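Local coordinates for N-acetylmuramoyl-L-alanine amidase domain-containing protein SAOUHSC_02979 (Staphylococcus aureus, PDB 5T1Q) that probably hydrolyses amide bonds of cell-wall peptidoglycan, this chain being the C-terminal piece, which joins a glucosaminidase-like helical region to a CHAP amidase domain, at residues E241-M246 with V257-K262; Y81-I86 with Q210-R215; F37-S42 with G50-V55. One frame throughout, in Å; residues are numbered along the deposited sequence. Where two conformers were deposited one is given.

Along the chain the order is contact 3, contact 2, contact 1, with no overlap between them. Contact 3 pairs strands 37-39 and 52-54 at one edge of the large mixed sheet, whose other strands, from 288 onward, belong to the CHAP part. Contact 2 lies in the helical, glucosaminidase-like part, its centre about 23 Å from that of contact 3. Contact 1 sets a loop on helix 253-262 of the CHAP part; its centre is about 20 Å from the centre of contact 3 and 32 Å from that of contact 2. The N-terminal strands of contact 3 touch both helix 195-205 of the helical part and strand 339-345 of the CHAP part, and so bridge the two.

Contact 1 of 3, residues E241-M246 with V257-K262; sequences EVSDSM and VYNRMK
Ser243 meets three side chains of helix 257-262. Its OG lies at the edge of the Tyr258 ring, near the ring plane and 3.7 Å from CE1, and it also comes close to the side-chain amide of Asn259. Its CB rests 4.1 Å from Lys262 CD, touching the lysine through the aliphatic part of its chain. One residue earlier, Val242 sets its CB 4.2 Å from Lys262 CB, and its CG2 branch reaches the backbone of Asn259, 4.0 Å from that residue's O. At the other end of the loop Ser245 OG stands 3.6 Å from Tyr258 OH, obliquely placed against the ring.

These groups are positioned within each segment. Tyr258 has CG anti to its backbone N (chi1 174°), which carries the ring to where its CE1 edge meets Ser243 OG and its OH is in range of Lys262 NZ. Lys262 is extended along its chain until the bend at chi4 (48°), which turns NZ back to Tyr258 OH, a weak hydrogen bond of 3.1 Å. In the loop, Ser243 OG gives a weak bond to Ser245 O at 3.5 Å. High B factors at Val242 and Ser243 suggest a light, mobile covering. Behind the helix, Arg260 turns away from the loop to a salt bridge with Glu319, while Val257 and Met261 pack on strands 298-301 and 314-321.

Loop 241-246 thus covers one flank of helix 253-262, and the sheet receives another. The packing of this helix on the sheet is characteristic of the papain-like CHAP fold, in which such a helix carries the nucleophile at its start; here that would probably be Cys253, grouped with His314 and Glu331.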
loop_
_atom_site.group_PDB
_atom_site.type_symbol
_atom_site.label_atom_id
_atom_site.label_comp_id
_atom_site.label_asym_id
_atom_site.label_seq_id
_atom_site.Cartn_x
_atom_site.Cartn_y
_atom_site.Cartn_z
ATOM N N GLU A 241 -11.406 2.179 0.538
ATOM C CA GLU A 241 -10.927 3.483 0.990
ATOM C C GLU A 241 -12.079 4.445 0.732
ATOM O O GLU A 241 -12.527 4.605 -0.404
ATOM C CB GLU A 241 -9.655 3.859 0.220
ATOM C CG GLU A 241 -8.914 5.105 0.697
ATOM C CD GLU A 241 -7.507 5.232 0.090
ATOM O OE1 GLU A 241 -6.821 4.192 -0.108
ATOM O OE2 GLU A 241 -7.066 6.379 -0.157
ATOM N N VAL A 242 -12.578 5.056 1.799
ATOM C CA VAL A 242 -13.752 5.915 1.719
ATOM C C VAL A 242 -13.395 7.377 1.468
ATOM O O VAL A 242 -13.666 7.929 0.396
ATOM C CB VAL A 242 -14.583 5.818 3.033
ATOM C CG1 VAL A 242 -15.870 6.642 2.932
ATOM C CG2 VAL A 242 -14.893 4.364 3.365
ATOM N N SER A 243 -12.770 7.985 2.469
ATOM C CA SER A 243 -12.457 9.403 2.432
ATOM C C SER A 243 -11.318 9.783 1.494
ATOM O O SER A 243 -10.540 8.938 1.036
ATOM C CB SER A 243 -12.128 9.891 3.852
ATOM O OG SER A 243 -10.999 9.212 4.379
ATOM N N ASP A 244 -11.265 11.080 1.214
ATOM C CA ASP A 244 -10.217 11.681 0.413
ATOM C C ASP A 244 -9.168 12.219 1.391
ATOM O O ASP A 244 -7.966 12.135 1.126
ATOM C CB ASP A 244 -10.784 12.818 -0.433
ATOM C CG ASP A 244 -11.975 12.382 -1.281
ATOM O OD1 ASP A 244 -12.093 11.173 -1.592
ATOM O OD2 ASP A 244 -12.797 13.255 -1.635
ATOM N N SER A 245 -9.643 12.762 2.522
ATOM C CA SER A 245 -8.770 13.307 3.577
ATOM C C SER A 245 -7.803 12.243 4.129
ATOM O O SER A 245 -8.047 11.031 3.997
ATOM C CB SER A 245 -9.603 13.892 4.724
ATOM O OG SER A 245 -10.343 12.877 5.396
HETATM N N MSE A 246 -6.730 12.714 4.760
HETATM C CA MSE A 246 -5.682 11.848 5.292
HETATM C C MSE A 246 -5.275 12.269 6.679
HETATM O O MSE A 246 -4.242 12.902 6.852
HETATM C CB MSE A 246 -4.505 12.010 4.339
HETATM C CG MSE A 246 -3.466 10.913 4.529
HETATM SE SE MSE A 246 -4.143 9.200 3.834
HETATM C CE MSE A 246 -5.240 9.862 2.338
ATOM N N VAL A 257 -7.943 1.906 10.794
ATOM C CA VAL A 257 -9.120 1.946 11.656
ATOM C C VAL A 257 -10.037 3.160 11.353
ATOM O O VAL A 257 -11.265 3.038 11.356
ATOM C CB VAL A 257 -8.741 1.878 13.142
ATOM C CG1 VAL A 257 -9.986 1.935 14.008
ATOM C CG2 VAL A 257 -7.941 0.606 13.439
ATOM N N TYR A 258 -9.432 4.312 11.096
ATOM C CA TYR A 258 -10.169 5.504 10.720
ATOM C C TYR A 258 -11.032 5.220 9.489
ATOM O O TYR A 258 -12.233 5.506 9.492
ATOM C CB TYR A 258 -9.202 6.664 10.443
ATOM C CG TYR A 258 -9.867 7.921 9.900
ATOM C CD1 TYR A 258 -10.075 8.086 8.525
ATOM C CD2 TYR A 258 -10.271 8.942 10.752
ATOM C CE1 TYR A 258 -10.692 9.233 8.021
ATOM C CE2 TYR A 258 -10.886 10.090 10.259
ATOM C CZ TYR A 258 -11.100 10.225 8.898
ATOM O OH TYR A 258 -11.700 11.374 8.423
ATOM N N ASN A 259 -10.416 4.636 8.454
ATOM C CA ASN A 259 -11.133 4.317 7.199
ATOM C C ASN A 259 -12.153 3.206 7.344
ATOM O O ASN A 259 -13.272 3.322 6.858
ATOM C CB ASN A 259 -10.153 3.991 6.070
ATOM C CG ASN A 259 -9.500 5.240 5.494
ATOM O OD1 ASN A 259 -8.413 5.630 5.902
ATOM N ND2 ASN A 259 -10.209 5.924 4.629
ATOM N N ARG A 260 -11.789 2.139 8.040
ATOM C CA ARG A 260 -12.708 1.020 8.201
ATOM C C ARG A 260 -13.959 1.458 8.942
ATOM O O ARG A 260 -15.056 1.044 8.588
ATOM C CB ARG A 260 -12.013 -0.148 8.912
ATOM C CG ARG A 260 -12.863 -1.397 9.110
ATOM C CD ARG A 260 -13.337 -1.963 7.794
ATOM N NE ARG A 260 -14.000 -3.253 7.946
ATOM C CZ ARG A 260 -14.561 -3.933 6.952
ATOM N NH1 ARG A 260 -14.567 -3.441 5.713
ATOM N NH2 ARG A 260 -15.135 -5.106 7.197
HETATM N N MSE A 261 -13.791 2.316 9.952
HETATM C CA MSE A 261 -14.932 2.827 10.733
HETATM C C MSE A 261 -15.863 3.630 9.851
HETATM O O MSE A 261 -17.085 3.558 9.997
HETATM C CB MSE A 261 -14.483 3.694 11.908
HETATM C CG MSE A 261 -13.974 2.828 13.059
HETATM SE SE MSE A 261 -13.336 3.978 14.537
HETATM C CE MSE A 261 -15.091 3.975 15.408
ATOM N N LYS A 262 -15.293 4.418 8.946
ATOM C CA LYS A 262 -16.105 5.213 8.012
ATOM C C LYS A 262 -16.997 4.389 7.089
ATOM O O LYS A 262 -18.059 4.850 6.724
ATOM C CB LYS A 262 -15.253 6.169 7.183
ATOM C CG LYS A 262 -15.166 7.546 7.795
ATOM C CD LYS A 262 -14.269 8.477 7.000
ATOM C CE LYS A 262 -14.515 9.925 7.406
ATOM N NZ LYS A 262 -14.516 10.114 8.888
#

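Contact 2 of 3, residues Y81-I86 with Q210-R215; sequences YASVMI and QFDDER
Asp212 turns its carboxylate to the start of helix 82-93 with CG anti to its carbonyl carbon (chi1 -71°), while Ser83 holds OG between its own N and carbonyl carbon (chi1 49°), facing that carboxylate. The two residues then meet twice. Ser83 N donates to Asp212 OD1 over 2.9 Å, and Ser83 OG to Asp212 OD2 over 2.7 Å; each oxygen uses its syn lone pair, so the paired bonds fix the rotation of the carboxylate and tie the chain after helix 195-205 back onto helix 82-93. OD2 also lies at the edge of the Tyr81 ring, 3.5 Å from CD1, with ring and carboxylate planes 70° apart. The phenol OH itself bonds to Ala175 O.

Beside this polar grip, Ala82 CB packs 4.2 Å from Phe211 CB, and a turn further on Ile86 CD1 reaches Phe211 CD2 at 3.8 Å, the two side chains crossing at about a right angle. Ala82 N is served by a water at 3.2 Å.

Tyr81 occupies the N-cap position, and the buried carboxylate lies at the positive end of the helix dipole. That setting, with two short hydrogen bonds, would be expected to favour an ionised Asp212.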
loop_
_atom_site.group_PDB
_atom_site.type_symbol
_atom_site.label_atom_id
_atom_site.label_comp_id
_atom_site.label_asym_id
_atom_site.label_seq_id
_atom_site.Cartn_x
_atom_site.Cartn_y
_atom_site.Cartn_z
ATOM N N TYR A 81 6.841 -4.567 -20.980
ATOM C CA TYR A 81 5.459 -4.979 -20.708
ATOM C C TYR A 81 4.718 -3.781 -20.139
ATOM O O TYR A 81 5.041 -3.312 -19.044
ATOM C CB TYR A 81 5.375 -6.108 -19.678
ATOM C CG TYR A 81 5.663 -7.487 -20.206
ATOM C CD1 TYR A 81 4.650 -8.251 -20.804
ATOM C CD2 TYR A 81 6.914 -8.060 -20.060
ATOM C CE1 TYR A 81 4.901 -9.532 -21.280
ATOM C CE2 TYR A 81 7.175 -9.340 -20.533
ATOM C CZ TYR A 81 6.172 -10.068 -21.142
ATOM O OH TYR A 81 6.448 -11.333 -21.605
ATOM N N ALA A 82 3.739 -3.280 -20.885
ATOM C CA ALA A 82 2.917 -2.165 -20.426
ATOM C C ALA A 82 2.193 -2.551 -19.125
ATOM O O ALA A 82 1.968 -1.717 -18.245
ATOM C CB ALA A 82 1.908 -1.787 -21.502
ATOM N N SER A 83 1.834 -3.827 -19.023
ATOM C CA SER A 83 1.161 -4.353 -17.839
ATOM C C SER A 83 2.010 -4.210 -16.587
ATOM O O SER A 83 1.505 -3.828 -15.531
ATOM C CB SER A 83 0.802 -5.819 -18.069
ATOM O OG SER A 83 1.929 -6.514 -18.552
ATOM N N VAL A 84 3.297 -4.530 -16.697
ATOM C CA VAL A 84 4.203 -4.402 -15.569
ATOM C C VAL A 84 4.339 -2.916 -15.235
ATOM O O VAL A 84 4.253 -2.531 -14.076
ATOM C CB VAL A 84 5.575 -5.066 -15.850
ATOM C CG1 VAL A 84 6.569 -4.799 -14.725
ATOM C CG2 VAL A 84 5.405 -6.568 -16.046
HETATM N N MSE A 85 4.490 -2.088 -16.260
HETATM C CA MSE A 85 4.648 -0.642 -16.074
HETATM C C MSE A 85 3.432 -0.008 -15.413
HETATM O O MSE A 85 3.571 0.817 -14.503
HETATM C CB MSE A 85 4.940 -0.022 -17.441
HETATM C CG MSE A 85 5.096 1.497 -17.411
HETATM SE SE MSE A 85 5.675 2.092 -19.205
HETATM C CE MSE A 85 5.906 4.007 -18.824
ATOM N N ILE A 86 2.237 -0.381 -15.862
ATOM C CA ILE A 86 1.010 0.178 -15.308
ATOM C C ILE A 86 0.808 -0.305 -13.861
ATOM O O ILE A 86 0.367 0.460 -13.003
ATOM C CB ILE A 86 -0.221 -0.170 -16.171
ATOM C CG1 ILE A 86 -0.102 0.493 -17.544
ATOM C CG2 ILE A 86 -1.494 0.311 -15.487
ATOM C CD1 ILE A 86 -1.132 0.030 -18.550
ATOM N N GLN A 210 -4.134 -6.627 -21.555
ATOM C CA GLN A 210 -4.833 -6.138 -22.736
ATOM C C GLN A 210 -4.116 -4.916 -23.350
ATOM O O GLN A 210 -4.496 -4.458 -24.423
ATOM C CB GLN A 210 -6.298 -5.808 -22.415
ATOM C CG GLN A 210 -6.530 -4.473 -21.721
ATOM C CD GLN A 210 -7.985 -4.262 -21.343
ATOM O OE1 GLN A 210 -8.708 -3.521 -22.018
ATOM N NE2 GLN A 210 -8.437 -4.948 -20.291
ATOM N N PHE A 211 -3.093 -4.401 -22.658
ATOM C CA PHE A 211 -2.295 -3.269 -23.148
ATOM C C PHE A 211 -0.886 -3.695 -23.597
ATOM O O PHE A 211 -0.055 -2.844 -23.926
ATOM C CB PHE A 211 -2.194 -2.183 -22.068
ATOM C CG PHE A 211 -3.531 -1.726 -21.543
ATOM C CD1 PHE A 211 -4.402 -1.003 -22.357
ATOM C CD2 PHE A 211 -3.920 -2.011 -20.236
ATOM C CE1 PHE A 211 -5.631 -0.582 -21.881
ATOM C CE2 PHE A 211 -5.147 -1.584 -19.753
ATOM C CZ PHE A 211 -6.004 -0.873 -20.576
ATOM N N ASP A 212 -0.622 -5.003 -23.607
ATOM C CA ASP A 212 0.680 -5.535 -24.003
ATOM C C ASP A 212 0.780 -5.835 -25.500
ATOM O O ASP A 212 1.876 -5.913 -26.026
ATOM C CB ASP A 212 1.003 -6.822 -23.218
ATOM C CG ASP A 212 1.309 -6.564 -21.750
ATOM O OD1 ASP A 212 1.613 -5.406 -21.388
ATOM O OD2 ASP A 212 1.276 -7.535 -20.956
ATOM N N ASP A 213 -0.359 -5.991 -26.168
ATOM C CA ASP A 213 -0.388 -6.337 -27.587
ATOM C C ASP A 213 -0.205 -5.134 -28.510
ATOM O O ASP A 213 -0.259 -3.978 -28.075
ATOM C CB ASP A 213 -1.695 -7.083 -27.902
ATOM C CG ASP A 213 -1.802 -8.414 -27.163
ATOM O OD1 ASP A 213 -0.757 -8.977 -26.770
ATOM O OD2 ASP A 213 -2.931 -8.912 -26.997
ATOM N N GLU A 214 -0.011 -5.443 -29.796
ATOM C CA GLU A 214 0.257 -4.459 -30.850
ATOM C C GLU A 214 -0.807 -3.373 -30.933
ATOM O O GLU A 214 -0.495 -2.185 -30.842
ATOM C CB GLU A 214 0.396 -5.157 -32.217
ATOM C CG GLU A 214 1.620 -6.066 -32.372
ATOM C CD GLU A 214 1.678 -7.229 -31.378
ATOM O OE1 GLU A 214 0.624 -7.601 -30.799
ATOM O OE2 GLU A 214 2.792 -7.775 -31.177
ATOM N N ARG A 215 -2.056 -3.779 -31.132
ATOM C CA ARG A 215 -3.139 -2.815 -31.194
ATOM C C ARG A 215 -3.728 -2.677 -29.811
ATOM O O ARG A 215 -3.971 -3.670 -29.119
ATOM C CB ARG A 215 -4.216 -3.208 -32.210
ATOM C CG ARG A 215 -3.684 -3.372 -33.638
ATOM C CD ARG A 215 -4.716 -2.992 -34.694
ATOM N NE ARG A 215 -6.026 -3.612 -34.482
ATOM C CZ ARG A 215 -7.100 -3.385 -35.241
ATOM N NH1 ARG A 215 -8.248 -3.996 -34.958
ATOM N NH2 ARG A 215 -7.041 -2.552 -36.280
HETATM O O HOH W 1 3.895 -4.037 -23.940
#

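Contact 3 of 3, residues F37-S42 with G50-V55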
loop_
_atom_site.group_PDB
_atom_site.type_symbol
_atom_site.label_atom_id
_atom_site.label_comp_id
_atom_site.label_asym_id
_atom_site.label_seq_id
_atom_site.Cartn_x
_atom_site.Cartn_y
_atom_site.Cartn_z
ATOM N N PHE A 37 -3.139 -4.210 0.208
ATOM C CA PHE A 37 -3.562 -5.531 -0.214
ATOM C C PHE A 37 -4.104 -6.344 0.944
ATOM O O PHE A 37 -3.693 -6.168 2.093
ATOM C CB PHE A 37 -2.366 -6.298 -0.785
ATOM C CG PHE A 37 -1.803 -5.697 -2.029
ATOM C CD1 PHE A 37 -0.890 -4.663 -1.957
ATOM C CD2 PHE A 37 -2.197 -6.161 -3.280
ATOM C CE1 PHE A 37 -0.383 -4.094 -3.100
ATOM C CE2 PHE A 37 -1.683 -5.602 -4.430
ATOM C CZ PHE A 37 -0.781 -4.562 -4.341
ATOM N N GLU A 38 -5.003 -7.265 0.621
ATOM C CA GLU A 38 -5.561 -8.176 1.612
ATOM C C GLU A 38 -5.217 -9.586 1.143
ATOM O O GLU A 38 -4.946 -9.805 -0.048
ATOM C CB GLU A 38 -7.062 -7.932 1.729
ATOM C CG GLU A 38 -7.643 -8.253 3.102
ATOM C CD GLU A 38 -8.931 -7.507 3.390
ATOM O OE1 GLU A 38 -9.257 -6.556 2.651
ATOM O OE2 GLU A 38 -9.614 -7.855 4.377
ATOM N N THR A 39 -5.162 -10.533 2.077
ATOM C CA THR A 39 -4.891 -11.930 1.726
ATOM C C THR A 39 -6.085 -12.506 0.976
ATOM O O THR A 39 -7.226 -12.302 1.372
ATOM C CB THR A 39 -4.600 -12.813 2.958
ATOM O OG1 THR A 39 -5.509 -12.472 4.021
ATOM C CG2 THR A 39 -3.160 -12.617 3.432
ATOM N N ASP A 40 -5.802 -13.200 -0.123
ATOM C CA ASP A 40 -6.829 -13.833 -0.955
ATOM C C ASP A 40 -7.586 -14.875 -0.129
ATOM O O ASP A 40 -6.961 -15.802 0.376
ATOM C CB ASP A 40 -6.135 -14.506 -2.155
ATOM C CG ASP A 40 -7.099 -15.189 -3.120
ATOM O OD1 ASP A 40 -8.333 -15.087 -2.972
ATOM O OD2 ASP A 40 -6.593 -15.842 -4.052
ATOM N N PRO A 41 -8.921 -14.711 0.036
ATOM C CA PRO A 41 -9.689 -15.695 0.823
ATOM C C PRO A 41 -9.729 -17.125 0.243
ATOM O O PRO A 41 -10.062 -18.055 0.971
ATOM C CB PRO A 41 -11.111 -15.097 0.881
ATOM C CG PRO A 41 -11.174 -14.095 -0.209
ATOM C CD PRO A 41 -9.772 -13.602 -0.447
ATOM N N SER A 42 -9.405 -17.299 -1.041
ATOM C CA SER A 42 -9.409 -18.646 -1.654
ATOM C C SER A 42 -8.360 -19.560 -1.033
ATOM O O SER A 42 -7.218 -19.150 -0.816
ATOM C CB SER A 42 -9.164 -18.576 -3.160
ATOM O OG SER A 42 -10.262 -17.973 -3.810
ATOM N N GLY A 50 -0.166 -18.980 -2.171
ATOM C CA GLY A 50 -1.163 -17.958 -1.835
ATOM C C GLY A 50 -0.988 -16.647 -2.601
ATOM O O GLY A 50 0.132 -16.262 -2.945
ATOM N N GLN A 51 -2.106 -15.970 -2.859
ATOM C CA GLN A 51 -2.116 -14.709 -3.590
ATOM C C GLN A 51 -2.636 -13.563 -2.717
ATOM O O GLN A 51 -3.127 -13.773 -1.598
ATOM C CB GLN A 51 -3.024 -14.825 -4.821
ATOM C CG GLN A 51 -2.759 -16.011 -5.748
ATOM C CD GLN A 51 -1.498 -15.877 -6.585
ATOM O OE1 GLN A 51 -0.606 -15.072 -6.295
ATOM N NE2 GLN A 51 -1.421 -16.680 -7.649
ATOM N N PHE A 52 -2.512 -12.347 -3.247
ATOM C CA PHE A 52 -3.042 -11.157 -2.599
ATOM C C PHE A 52 -4.129 -10.566 -3.465
ATOM O O PHE A 52 -4.096 -10.678 -4.682
ATOM C CB PHE A 52 -1.946 -10.113 -2.353
ATOM C CG PHE A 52 -0.967 -10.516 -1.300
ATOM C CD1 PHE A 52 -1.358 -10.584 0.026
ATOM C CD2 PHE A 52 0.339 -10.835 -1.624
ATOM C CE1 PHE A 52 -0.472 -10.975 1.019
ATOM C CE2 PHE A 52 1.235 -11.225 -0.636
ATOM C CZ PHE A 52 0.828 -11.292 0.687
ATOM N N ASN A 53 -5.121 -9.978 -2.822
ATOM C CA ASN A 53 -6.175 -9.286 -3.527
ATOM C C ASN A 53 -5.948 -7.819 -3.353
ATOM O O ASN A 53 -5.621 -7.358 -2.259
ATOM C CB ASN A 53 -7.552 -9.636 -2.980
ATOM C CG ASN A 53 -8.017 -11.006 -3.410
ATOM O OD1 ASN A 53 -7.313 -11.723 -4.120
ATOM N ND2 ASN A 53 -9.224 -11.362 -3.013
ATOM N N VAL A 54 -6.134 -7.094 -4.445
ATOM C CA VAL A 54 -6.043 -5.649 -4.437
ATOM C C VAL A 54 -7.311 -5.116 -3.778
ATOM O O VAL A 54 -8.344 -5.811 -3.710
ATOM C CB VAL A 54 -5.967 -5.065 -5.879
ATOM C CG1 VAL A 54 -4.883 -5.757 -6.693
ATOM C CG2 VAL A 54 -7.308 -5.178 -6.605
ATOM N N VAL A 55 -7.229 -3.893 -3.273
ATOM C CA VAL A 55 -8.404 -3.215 -2.746
ATOM C C VAL A 55 -9.004 -2.547 -3.985
ATOM O O VAL A 55 -8.435 -1.598 -4.509
ATOM C CB VAL A 55 -8.044 -2.172 -1.679
ATOM C CG1 VAL A 55 -9.283 -1.383 -1.270
ATOM C CG2 VAL A 55 -7.410 -2.847 -0.469
HETATM O O HOH W 2 -4.591 -17.814 -2.945
HETATM O O HOH W 3 -10.377 -14.013 -4.460
#
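Phe37 and Val54 pack closely on one face of this strand pair, with Phe52 CB against the Phe37 ring. That ring sets CE2 3.9 Å from Val54 CG1 and CD2 4.1 Å from Phe52 CB; all three side chains also touch residues outside the pair, Lys198, Lys197 and Ser201 of helix 195-205. The backbone beneath is drawn tight at Glu38 and Asn53, an antiparallel hydrogen-bonded pair. Glu38 N gives to Asn53 O at 2.9 Å in the carbonyl plane, and Asn53 N returns a bond to Glu38 O at 2.8 Å, both nearly straight (171° and 169°). That same Glu38 O also lies at the edge of the Phe52 ring.

The two short strands make an irregular hairpin at the rim of the mixed sheet: 52-54 is outermost, and 37-39 lies next inward, parallel to strand 339-345, with backbone bonds between Phe37 and both Gly338 and Ile340. On the face bearing Glu38 and Asn53, the Glu38 carboxylate turns to His342 of strand 339-345.

Beyond Thr39 the pairing frays toward solvent. Asp40 N still donates to Gln51 O, but at 3.1 Å and tilted from the carbonyl plane. With CG anti to the backbone N (chi1 -179°), the Asp40 carboxylate is laid alongside Gln51, and its OD1 is met from above the carboxylate plane by Ser42 N (3.1 Å), an Asx turn. Here waters supplement the direct contacts: one joins Asp40 OD2 to Gln51 N, another joins Asp40 OD1 to Asn53 ND2, while Pro41 CD abuts ND2 at 3.4 Å.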